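Local coordinates for protein mandelate racemase/muconate lactonizing enzyme/Enolase superfamily (Rhodobacter sphaeroides, PDB 2HZG) that belongs to the enolase superfamily, pairing an alpha+beta capping domain with a TIM-barrel domain that binds a sodium ion, at residues Leu76-Val89 against Leu103-Gly115. Residues are numbered along the deposited sequence; the frame is centred on the assembly and turned at random.
Sequences LDGPDDIARIAALV and LSGIEMALWDLLG
I82 drops as a knob into a hole formed by E107, L110, W111 and L114. Its CD1 lies over one face of the W111 indole, 3.6 Å from the centroid of the five-membered ring and 16° off the normal, a CH-pi contact. CG2, set anti to the backbone N, sits where W111 NE1 adjoins E107, 3.6 Å from E107 CG, the I82 and E107 side chains crossing near a right angle.

Apolar contacts extend the seam in both directions. L76 divides its methyls: CD2 is 3.9 Å from L110 CD2, while CD1 meets L114. The L114 CD1 methyl also presses on the backbone of G78, 3.4 Å from its C. At the far end L103 packs against A86 and V89, CD1 lying 4.1 Å from V89 CG2.

No hydrogen bond joins the segments. W111 NE1 donates to E107 OE2 (2.8 Å, 164°), the acceptor in the indole plane, which helps hold the ring's rotation, with its face toward I82 CD1. E107 is further held by backbone N-H groups of L284 and G285.

The axes of 79-89 and 103-115 approach to 10.1 Å at 167°, nearly antiparallel. Helix 99-118 lies on strand 27-35 and helix 79-92 packs against it, as in the enolase-type N-terminal capping domain.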
# COMPACT_ATOMS: atom_id res chain seq x y z
N LEU A 76 21.37 17.82 -2.29
CA LEU A 76 21.80 16.71 -1.46
C LEU A 76 23.13 17.07 -0.80
O LEU A 76 24.22 16.62 -1.23
CB LEU A 76 21.89 15.42 -2.29
CG LEU A 76 22.18 14.09 -1.57
CD1 LEU A 76 21.02 13.66 -0.65
CD2 LEU A 76 22.51 13.00 -2.58
N ASP A 77 23.02 17.92 0.22
CA ASP A 77 24.16 18.48 0.95
C ASP A 77 24.50 17.74 2.24
O ASP A 77 25.45 18.13 2.94
CB ASP A 77 23.87 19.94 1.32
CG ASP A 77 23.91 20.87 0.12
OD1 ASP A 77 24.78 20.64 -0.76
OD2 ASP A 77 23.08 21.81 0.06
N GLY A 78 23.74 16.70 2.57
CA GLY A 78 23.96 15.93 3.78
C GLY A 78 22.76 15.08 4.14
O GLY A 78 21.73 15.16 3.47
N PRO A 79 22.90 14.23 5.18
CA PRO A 79 21.85 13.31 5.60
C PRO A 79 20.46 13.93 5.76
O PRO A 79 19.48 13.30 5.40
CB PRO A 79 22.37 12.79 6.95
CG PRO A 79 23.84 12.80 6.77
CD PRO A 79 24.10 14.09 6.03
N ASP A 80 20.39 15.15 6.29
CA ASP A 80 19.13 15.85 6.46
C ASP A 80 18.35 16.02 5.16
O ASP A 80 17.13 16.06 5.21
CB ASP A 80 19.34 17.21 7.09
CG ASP A 80 19.66 17.13 8.57
OD1 ASP A 80 19.68 16.01 9.15
OD2 ASP A 80 19.90 18.19 9.16
N ASP A 81 19.04 16.16 4.03
CA ASP A 81 18.38 16.23 2.72
C ASP A 81 17.72 14.92 2.30
O ASP A 81 16.76 14.95 1.56
CB ASP A 81 19.33 16.68 1.63
CG ASP A 81 19.67 18.15 1.72
OD1 ASP A 81 18.73 18.98 1.80
OD2 ASP A 81 20.88 18.45 1.72
N ILE A 82 18.24 13.79 2.79
CA ILE A 82 17.62 12.49 2.49
C ILE A 82 16.22 12.44 3.09
O ILE A 82 15.25 12.16 2.38
CB ILE A 82 18.47 11.28 2.97
CG1 ILE A 82 19.86 11.31 2.28
CG2 ILE A 82 17.70 9.97 2.70
CD1 ILE A 82 20.85 10.19 2.70
N ALA A 83 16.13 12.75 4.38
CA ALA A 83 14.84 12.90 5.08
C ALA A 83 13.92 13.88 4.36
O ALA A 83 12.73 13.60 4.16
CB ALA A 83 15.07 13.32 6.55
N ARG A 84 14.49 15.01 3.94
CA ARG A 84 13.73 16.05 3.26
C ARG A 84 13.15 15.52 1.95
O ARG A 84 11.96 15.72 1.65
CB ARG A 84 14.61 17.28 3.01
CG ARG A 84 13.84 18.51 2.54
CD ARG A 84 14.81 19.68 2.19
NE ARG A 84 15.81 19.29 1.20
CZ ARG A 84 15.55 19.12 -0.09
NH1 ARG A 84 14.32 19.30 -0.57
NH2 ARG A 84 16.53 18.77 -0.92
N ILE A 85 13.99 14.86 1.16
CA ILE A 85 13.57 14.33 -0.11
C ILE A 85 12.50 13.24 0.05
O ILE A 85 11.50 13.21 -0.70
CB ILE A 85 14.79 13.82 -0.94
CG1 ILE A 85 15.63 15.02 -1.42
CG2 ILE A 85 14.32 12.95 -2.13
CD1 ILE A 85 17.05 14.67 -1.96
N ALA A 86 12.73 12.33 1.00
CA ALA A 86 11.75 11.27 1.31
C ALA A 86 10.38 11.83 1.74
O ALA A 86 9.34 11.35 1.30
CB ALA A 86 12.30 10.34 2.40
N ALA A 87 10.38 12.85 2.60
CA ALA A 87 9.13 13.56 2.97
C ALA A 87 8.44 14.21 1.77
O ALA A 87 7.21 14.20 1.67
CB ALA A 87 9.40 14.59 4.07
N LEU A 88 9.23 14.77 0.85
CA LEU A 88 8.70 15.38 -0.38
C LEU A 88 7.99 14.34 -1.26
O LEU A 88 6.88 14.57 -1.73
CB LEU A 88 9.82 16.07 -1.19
CG LEU A 88 9.40 17.12 -2.23
CD1 LEU A 88 8.48 18.22 -1.67
CD2 LEU A 88 10.66 17.78 -2.81
N VAL A 89 8.64 13.20 -1.48
CA VAL A 89 7.99 12.07 -2.18
C VAL A 89 6.72 11.67 -1.46
O VAL A 89 5.70 11.49 -2.09
CB VAL A 89 8.94 10.85 -2.32
CG1 VAL A 89 8.17 9.61 -2.85
CG2 VAL A 89 10.15 11.19 -3.21
N LEU A 103 10.59 4.62 -3.83
CA LEU A 103 11.40 5.42 -2.91
C LEU A 103 12.49 4.62 -2.17
O LEU A 103 13.59 5.12 -1.97
CB LEU A 103 10.53 6.12 -1.89
CG LEU A 103 11.23 6.94 -0.79
CD1 LEU A 103 12.09 8.11 -1.37
CD2 LEU A 103 10.18 7.48 0.16
N SER A 104 12.17 3.41 -1.73
CA SER A 104 13.11 2.60 -0.96
C SER A 104 14.52 2.54 -1.59
O SER A 104 15.52 2.81 -0.91
CB SER A 104 12.57 1.17 -0.76
OG SER A 104 11.41 1.17 0.08
N GLY A 105 14.58 2.14 -2.86
CA GLY A 105 15.84 1.99 -3.58
C GLY A 105 16.56 3.32 -3.77
O GLY A 105 17.78 3.39 -3.67
N ILE A 106 15.78 4.38 -4.03
CA ILE A 106 16.32 5.74 -4.19
C ILE A 106 16.94 6.22 -2.89
O ILE A 106 18.07 6.69 -2.89
CB ILE A 106 15.23 6.74 -4.64
CG1 ILE A 106 14.78 6.41 -6.06
CG2 ILE A 106 15.71 8.24 -4.51
CD1 ILE A 106 13.44 6.98 -6.43
N GLU A 107 16.21 6.08 -1.80
CA GLU A 107 16.62 6.56 -0.49
C GLU A 107 17.91 5.86 -0.02
O GLU A 107 18.85 6.51 0.44
CB GLU A 107 15.45 6.40 0.50
CG GLU A 107 15.58 7.16 1.84
CD GLU A 107 16.35 6.36 2.90
OE1 GLU A 107 16.98 5.29 2.59
OE2 GLU A 107 16.31 6.77 4.07
N MET A 108 17.97 4.53 -0.14
CA MET A 108 19.19 3.84 0.24
C MET A 108 20.38 4.21 -0.66
O MET A 108 21.50 4.27 -0.16
CB MET A 108 18.99 2.31 0.35
CG MET A 108 18.94 1.56 -0.95
SD MET A 108 18.85 -0.25 -0.73
CE MET A 108 17.28 -0.36 0.15
N ALA A 109 20.12 4.49 -1.95
CA ALA A 109 21.17 4.96 -2.88
C ALA A 109 21.73 6.32 -2.46
O ALA A 109 22.90 6.61 -2.71
CB ALA A 109 20.64 5.02 -4.33
N LEU A 110 20.89 7.14 -1.82
CA LEU A 110 21.32 8.42 -1.26
C LEU A 110 22.28 8.26 -0.08
O LEU A 110 23.29 8.97 0.00
CB LEU A 110 20.12 9.30 -0.85
CG LEU A 110 19.13 9.64 -1.97
CD1 LEU A 110 18.11 10.66 -1.46
CD2 LEU A 110 19.91 10.16 -3.18
N TRP A 111 21.97 7.33 0.82
CA TRP A 111 22.90 6.96 1.88
C TRP A 111 24.22 6.41 1.34
O TRP A 111 25.28 6.77 1.84
CB TRP A 111 22.27 5.94 2.82
CG TRP A 111 21.13 6.53 3.61
CD1 TRP A 111 19.81 6.34 3.38
CD2 TRP A 111 21.23 7.41 4.73
NE1 TRP A 111 19.07 7.03 4.31
CE2 TRP A 111 19.92 7.71 5.14
CE3 TRP A 111 22.31 7.98 5.43
CZ2 TRP A 111 19.64 8.55 6.23
CZ3 TRP A 111 22.05 8.81 6.50
CH2 TRP A 111 20.72 9.08 6.90
N ASP A 112 24.13 5.54 0.33
CA ASP A 112 25.30 5.02 -0.36
C ASP A 112 26.14 6.16 -0.97
O ASP A 112 27.35 6.23 -0.74
CB ASP A 112 24.89 3.98 -1.42
CG ASP A 112 26.08 3.17 -1.94
OD1 ASP A 112 26.95 2.76 -1.13
OD2 ASP A 112 26.16 2.93 -3.17
N LEU A 113 25.48 7.05 -1.72
CA LEU A 113 26.14 8.19 -2.37
C LEU A 113 26.82 9.09 -1.33
O LEU A 113 28.00 9.38 -1.43
CB LEU A 113 25.13 9.01 -3.20
CG LEU A 113 25.60 10.09 -4.20
CD1 LEU A 113 24.48 10.42 -5.20
CD2 LEU A 113 26.12 11.37 -3.52
N LEU A 114 26.07 9.53 -0.33
CA LEU A 114 26.68 10.40 0.68
C LEU A 114 27.80 9.69 1.44
O LEU A 114 28.81 10.31 1.74
CB LEU A 114 25.63 11.00 1.64
CG LEU A 114 24.72 12.07 1.00
CD1 LEU A 114 23.70 12.60 2.01
CD2 LEU A 114 25.51 13.24 0.43
N GLY A 115 27.62 8.40 1.75
CA GLY A 115 28.65 7.64 2.44
C GLY A 115 29.92 7.52 1.61
O GLY A 115 31.02 7.71 2.12